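PDB 5F1S: polymeric Immunoglobulin Receptor from Oncorhynchus mykiss, which probably binds polymeric immunoglobulins for transport across mucosal epithelia, its ectodomain supplying the secretory component of secretory antibodies. Local coordinates for residues V2-D7 with Y88-E93; V75-L80 with L106-I111. All coordinates share one frame; numbering follows the deposited sequence.

Contact 1 (V2-D7 with Y88-E93); sequences VTTVGD and YWCGVE
C90 meets the N-terminal segment with both of its side-chain atoms, and they go to different partners. Its CB lies 3.8 Å from V2 CG1, while SG reaches on to T4, standing 3.6 Å from T4 CB and 3.9 Å from T4 OG1. The sulfur takes this direction because it is anti to the carbonyl carbon of C90 (chi1 -58°), the same turn that lets it join C20 of strand 16-22. This is the canonical disulfide of an immunoglobulin V-set domain, pinning the two sheets together through the core, and T4 lies against its C90 sulfur. Threonine suits this place because its carbon skeleton can pack on sulfur while the hydroxyl remains bonded: with OG1 anti to the backbone N (chi1 -172°), it hydrogen-bonds to the carbonyl O of P19, close to the same disulfide.

Two residues on, V92 takes up the other branch of V2. V92 CG2 and V2 CG2 are 3.8 Å apart, the two side chains meeting at a slant. The compact, branched V2 can thus touch C90 with one methyl and V92 with the other; V2 also packs on Y22 of strand 16-22.

The two backbones run nearly antiparallel but are not sheet neighbours. V2 and C90 have their CA atoms 7.4 Å apart, and strand 2-3 instead pairs with strand 16-22, as T3 does with H21. The join is therefore packing of carbon atoms and sulfur across the sandwich, with no hydrogen bond across; as V2, C90 and V92 are buried, it would tend to shield the sulfur on this side.

Contact 2 (V75-L80 with L106-I111); sequences VTMTEL and LHINVI
Over one face of the Y88 ring, M77 SD and I108 CD1 meet 4.1 Å apart, with the terminal methyl of M77 lying nearer the ring's rim. The W33 ring, which M77 also touches, packs nearly parallel to Y88, their planes about 15° apart. The tyrosine thus becomes a common floor for two strands of the V-set beta-sandwich: 72-77 from one sheet and 103-111 from the other. Another flat group, the H107 imidazole, belongs to a different layer, where it meets W87 edge-to-face.

Methionine suits this place because its unbranched chain can bend at the sulfur: the extended chi2 carries SD out over the ring, and the bend at chi3 (79°) lays CE back toward the rim of Y88. I108 reaches the sulfur slantwise with its long branch. Its short branch serves the next partner, CG2 lying a looser 4.4 Å from L80 CD1.

L80 comes from the turn after strand 72-77, where a backbone hydrogen bond to G13 anchors it, and its flexible aliphatic chain closes this end of the core. V110, stiff and branched at CB, sits against the base of that leucine and uses both methyls: CG2 is 4.0 Å from L80 CB, and CG1 is 3.7 Å from the carbonyl oxygen, L80 O.

Overall arrangement
From the N terminus, strand 2-3 joins the sheet of 16-22, 72-77 and 62-67, and the chain then passes over to strand 8-11 in the other sheet. Contact 1 closes a long loop when strand 86-92 returns opposite 2-7, across the sandwich. Before that return, 75-80 has gone by, and it finds its partner only at 106-111, so the two loops cross rather than nest. Both contacts bridge the sandwich of one V-set domain, their centres about 13 Å apart. Strands 86-92 and 103-111 are sheet neighbours, joined by a backbone hydrogen bond between Y88 N and L106 O; D7 OD1 accepts one from H107 N, tying the first segment to the last.

Contact 1 (V2-D7 with Y88-E93)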
loop_
_atom_site.group_PDB
_atom_site.type_symbol
_atom_site.label_atom_id
_atom_site.label_comp_id
_atom_site.label_asym_id
_atom_site.label_seq_id
_atom_site.Cartn_x
_atom_site.Cartn_y
_atom_site.Cartn_z
ATOM N N VAL A 2 20.408 -0.052 -14.987
ATOM C CA VAL A 2 19.814 0.087 -13.657
ATOM C C VAL A 2 18.312 0.000 -13.850
ATOM O O VAL A 2 17.789 0.595 -14.789
ATOM C CB VAL A 2 20.183 1.421 -12.993
ATOM C CG1 VAL A 2 19.397 1.597 -11.679
ATOM C CG2 VAL A 2 21.709 1.490 -12.817
ATOM N N THR A 3 17.643 -0.789 -13.027
ATOM C CA THR A 3 16.208 -1.001 -13.190
ATOM C C THR A 3 15.537 -1.005 -11.824
ATOM O O THR A 3 16.144 -1.324 -10.798
ATOM C CB THR A 3 15.888 -2.319 -13.894
ATOM O OG1 THR A 3 16.376 -3.413 -13.130
ATOM C CG2 THR A 3 16.577 -2.412 -15.232
ATOM N N THR A 4 14.240 -0.746 -11.841
ATOM C CA THR A 4 13.491 -0.744 -10.613
ATOM C C THR A 4 12.058 -1.158 -10.930
ATOM O O THR A 4 11.750 -1.609 -12.039
ATOM C CB THR A 4 13.580 0.622 -9.919
ATOM O OG1 THR A 4 13.004 0.553 -8.630
ATOM C CG2 THR A 4 12.833 1.726 -10.687
ATOM N N VAL A 5 11.215 -1.093 -9.925
ATOM C CA VAL A 5 9.841 -1.567 -10.034
ATOM C C VAL A 5 8.980 -0.558 -10.782
ATOM O O VAL A 5 9.378 0.589 -10.992
ATOM C CB VAL A 5 9.241 -1.829 -8.649
ATOM C CG1 VAL A 5 10.035 -2.943 -7.923
ATOM C CG2 VAL A 5 9.262 -0.554 -7.795
ATOM N N GLY A 6 7.741 -0.959 -11.097
ATOM C CA GLY A 6 6.843 -0.064 -11.791
ATOM C C GLY A 6 6.199 0.935 -10.855
ATOM O O GLY A 6 6.371 0.892 -9.646
ATOM N N ASP A 7 5.439 1.857 -11.436
ATOM C CA ASP A 7 4.894 2.959 -10.646
ATOM C C ASP A 7 4.058 2.402 -9.498
ATOM O O ASP A 7 3.407 1.366 -9.623
ATOM C CB ASP A 7 4.054 3.881 -11.525
ATOM C CG ASP A 7 4.862 4.535 -12.613
ATOM O OD1 ASP A 7 6.105 4.652 -12.481
ATOM O OD2 ASP A 7 4.244 4.986 -13.599
ATOM N N TYR A 88 10.759 9.722 -8.797
ATOM C CA TYR A 88 12.019 9.434 -8.119
ATOM C C TYR A 88 12.942 8.633 -9.033
ATOM O O TYR A 88 12.498 7.961 -9.975
ATOM C CB TYR A 88 11.755 8.650 -6.844
ATOM C CG TYR A 88 11.042 9.435 -5.771
ATOM C CD1 TYR A 88 9.657 9.611 -5.812
ATOM C CD2 TYR A 88 11.747 10.022 -4.744
ATOM C CE1 TYR A 88 9.004 10.313 -4.812
ATOM C CE2 TYR A 88 11.106 10.747 -3.742
ATOM C CZ TYR A 88 9.730 10.891 -3.794
ATOM O OH TYR A 88 9.119 11.596 -2.795
ATOM N N TRP A 89 14.250 8.716 -8.749
ATOM C CA TRP A 89 15.278 8.065 -9.575
ATOM C C TRP A 89 16.262 7.277 -8.727
ATOM O O TRP A 89 16.748 7.789 -7.734
ATOM C CB TRP A 89 16.105 9.076 -10.381
ATOM C CG TRP A 89 15.296 9.911 -11.261
ATOM C CD1 TRP A 89 14.536 11.008 -10.884
ATOM C CD2 TRP A 89 15.109 9.761 -12.663
ATOM N NE1 TRP A 89 13.913 11.530 -11.981
ATOM C CE2 TRP A 89 14.225 10.778 -13.075
ATOM C CE3 TRP A 89 15.574 8.846 -13.624
ATOM C CZ2 TRP A 89 13.831 10.926 -14.409
ATOM C CZ3 TRP A 89 15.163 8.991 -14.927
ATOM C CH2 TRP A 89 14.300 10.032 -15.303
ATOM N N CYS A 90 16.474 6.017 -9.094
ATOM C CA CYS A 90 17.662 5.241 -8.735
ATOM C C CYS A 90 18.839 5.788 -9.513
ATOM O O CYS A 90 18.718 5.955 -10.728
ATOM C CB CYS A 90 17.492 3.774 -9.159
ATOM S SG CYS A 90 16.141 2.809 -8.557
ATOM N N GLY A 91 19.973 6.045 -8.855
ATOM C CA GLY A 91 21.174 6.473 -9.576
ATOM C C GLY A 91 22.439 5.773 -9.103
ATOM O O GLY A 91 22.571 5.397 -7.939
ATOM N N VAL A 92 23.390 5.623 -10.034
ATOM C CA VAL A 92 24.763 5.218 -9.719
ATOM C C VAL A 92 25.671 6.393 -10.052
ATOM O O VAL A 92 25.566 6.974 -11.140
ATOM C CB VAL A 92 25.219 3.971 -10.487
ATOM C CG1 VAL A 92 26.672 3.613 -10.060
ATOM C CG2 VAL A 92 24.268 2.737 -10.304
ATOM N N GLU A 93 26.539 6.782 -9.106
ATOM C CA GLU A 93 27.407 7.942 -9.305
ATOM C C GLU A 93 28.654 7.473 -10.042
ATOM O O GLU A 93 29.574 6.929 -9.428
ATOM C CB GLU A 93 27.766 8.582 -7.978
ATOM C CG GLU A 93 28.654 9.797 -8.122
ATOM C CD GLU A 93 28.728 10.542 -6.810
ATOM O OE1 GLU A 93 27.724 11.221 -6.479
ATOM O OE2 GLU A 93 29.737 10.385 -6.090
#

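Contact 2 (V75-L80 with L106-I111)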
loop_
_atom_site.group_PDB
_atom_site.type_symbol
_atom_site.label_atom_id
_atom_site.label_comp_id
_atom_site.label_asym_id
_atom_site.label_seq_id
_atom_site.Cartn_x
_atom_site.Cartn_y
_atom_site.Cartn_z
ATOM N N VAL A 75 16.023 1.217 -1.301
ATOM C CA VAL A 75 15.685 2.502 -0.732
ATOM C C VAL A 75 14.367 2.353 0.016
ATOM O O VAL A 75 13.399 1.845 -0.533
ATOM C CB VAL A 75 15.600 3.588 -1.815
ATOM C CG1 VAL A 75 15.203 4.905 -1.179
ATOM C CG2 VAL A 75 16.933 3.742 -2.557
ATOM N N THR A 76 14.347 2.730 1.290
ATOM C CA THR A 76 13.139 2.654 2.093
ATOM C C THR A 76 12.683 4.072 2.408
ATOM O O THR A 76 13.444 4.876 2.948
ATOM C CB THR A 76 13.398 1.865 3.388
ATOM O OG1 THR A 76 13.844 0.560 3.029
ATOM C CG2 THR A 76 12.125 1.770 4.245
ATOM N N MET A 77 11.439 4.386 2.080
ATOM C CA MET A 77 10.866 5.671 2.415
ATOM C C MET A 77 9.716 5.385 3.368
ATOM O O MET A 77 8.841 4.554 3.076
ATOM C CB MET A 77 10.377 6.454 1.172
ATOM C CG MET A 77 11.500 6.769 0.180
ATOM S SD MET A 77 10.827 7.708 -1.217
ATOM C CE MET A 77 10.765 9.210 -0.430
ATOM N N THR A 78 9.728 6.043 4.508
ATOM C CA THR A 78 8.761 5.736 5.557
ATOM C C THR A 78 7.749 6.862 5.737
ATOM O O THR A 78 7.987 8.041 5.419
ATOM C CB THR A 78 9.476 5.463 6.907
ATOM O OG1 THR A 78 10.176 6.648 7.303
ATOM C CG2 THR A 78 10.479 4.285 6.767
ATOM N N GLU A 79 6.595 6.480 6.271
ATOM C CA GLU A 79 5.583 7.451 6.677
ATOM C C GLU A 79 5.313 8.445 5.546
ATOM O O GLU A 79 5.311 9.666 5.726
ATOM C CB GLU A 79 6.002 8.192 7.948
ATOM C CG GLU A 79 6.575 7.320 9.064
ATOM C CD GLU A 79 5.561 6.922 10.104
ATOM O OE1 GLU A 79 4.348 7.130 9.884
ATOM O OE2 GLU A 79 5.984 6.402 11.156
ATOM N N LEU A 80 5.057 7.908 4.357
ATOM C CA LEU A 80 4.923 8.764 3.194
ATOM C C LEU A 80 3.728 9.691 3.333
ATOM O O LEU A 80 2.645 9.265 3.733
ATOM C CB LEU A 80 4.766 7.919 1.937
ATOM C CG LEU A 80 6.094 7.334 1.468
ATOM C CD1 LEU A 80 5.833 6.207 0.474
ATOM C CD2 LEU A 80 6.957 8.420 0.798
ATOM N N LEU A 106 10.804 5.985 -11.295
ATOM C CA LEU A 106 9.461 5.462 -11.067
ATOM C C LEU A 106 8.668 6.552 -10.383
ATOM O O LEU A 106 9.217 7.472 -9.777
ATOM C CB LEU A 106 9.428 4.186 -10.244
ATOM C CG LEU A 106 9.447 4.409 -8.729
ATOM C CD1 LEU A 106 9.270 3.136 -8.021
ATOM C CD2 LEU A 106 10.760 5.044 -8.391
ATOM N N HIS A 107 7.354 6.430 -10.486
ATOM C CA HIS A 107 6.463 7.410 -9.912
ATOM C C HIS A 107 5.845 6.796 -8.670
ATOM O O HIS A 107 5.471 5.632 -8.681
ATOM C CB HIS A 107 5.346 7.836 -10.892
ATOM C CG HIS A 107 4.485 8.939 -10.356
ATOM N ND1 HIS A 107 3.297 8.703 -9.696
ATOM C CD2 HIS A 107 4.664 10.282 -10.343
ATOM C CE1 HIS A 107 2.773 9.857 -9.313
ATOM N NE2 HIS A 107 3.588 10.828 -9.687
ATOM N N ILE A 108 5.743 7.590 -7.612
ATOM C CA ILE A 108 5.103 7.177 -6.363
ATOM C C ILE A 108 3.902 8.096 -6.143
ATOM O O ILE A 108 4.053 9.318 -6.098
ATOM C CB ILE A 108 6.061 7.259 -5.157
ATOM C CG1 ILE A 108 7.288 6.403 -5.391
ATOM C CG2 ILE A 108 5.347 6.848 -3.898
ATOM C CD1 ILE A 108 8.405 6.503 -4.239
ATOM N N ASN A 109 2.716 7.507 -6.040
ATOM C CA ASN A 109 1.484 8.267 -5.811
ATOM C C ASN A 109 1.018 7.934 -4.410
ATOM O O ASN A 109 0.673 6.784 -4.133
ATOM C CB ASN A 109 0.429 7.892 -6.855
ATOM C CG ASN A 109 -0.815 8.756 -6.743
ATOM O OD1 ASN A 109 -0.745 9.901 -6.282
ATOM N ND2 ASN A 109 -1.953 8.202 -7.145
ATOM N N VAL A 110 1.040 8.921 -3.520
ATOM C CA VAL A 110 0.670 8.712 -2.130
ATOM C C VAL A 110 -0.774 9.169 -1.984
ATOM O O VAL A 110 -1.079 10.343 -2.189
ATOM C CB VAL A 110 1.583 9.475 -1.169
ATOM C CG1 VAL A 110 1.220 9.118 0.280
ATOM C CG2 VAL A 110 3.013 9.110 -1.405
ATOM N N ILE A 111 -1.649 8.251 -1.614
ATOM C CA ILE A 111 -3.081 8.496 -1.729
ATOM C C ILE A 111 -3.735 8.562 -0.359
ATOM O O ILE A 111 -3.349 7.881 0.600
ATOM C CB ILE A 111 -3.759 7.425 -2.608
ATOM C CG1 ILE A 111 -3.514 6.063 -2.092
ATOM C CG2 ILE A 111 -3.188 7.501 -4.029
ATOM C CD1 ILE A 111 -4.171 4.959 -2.993
#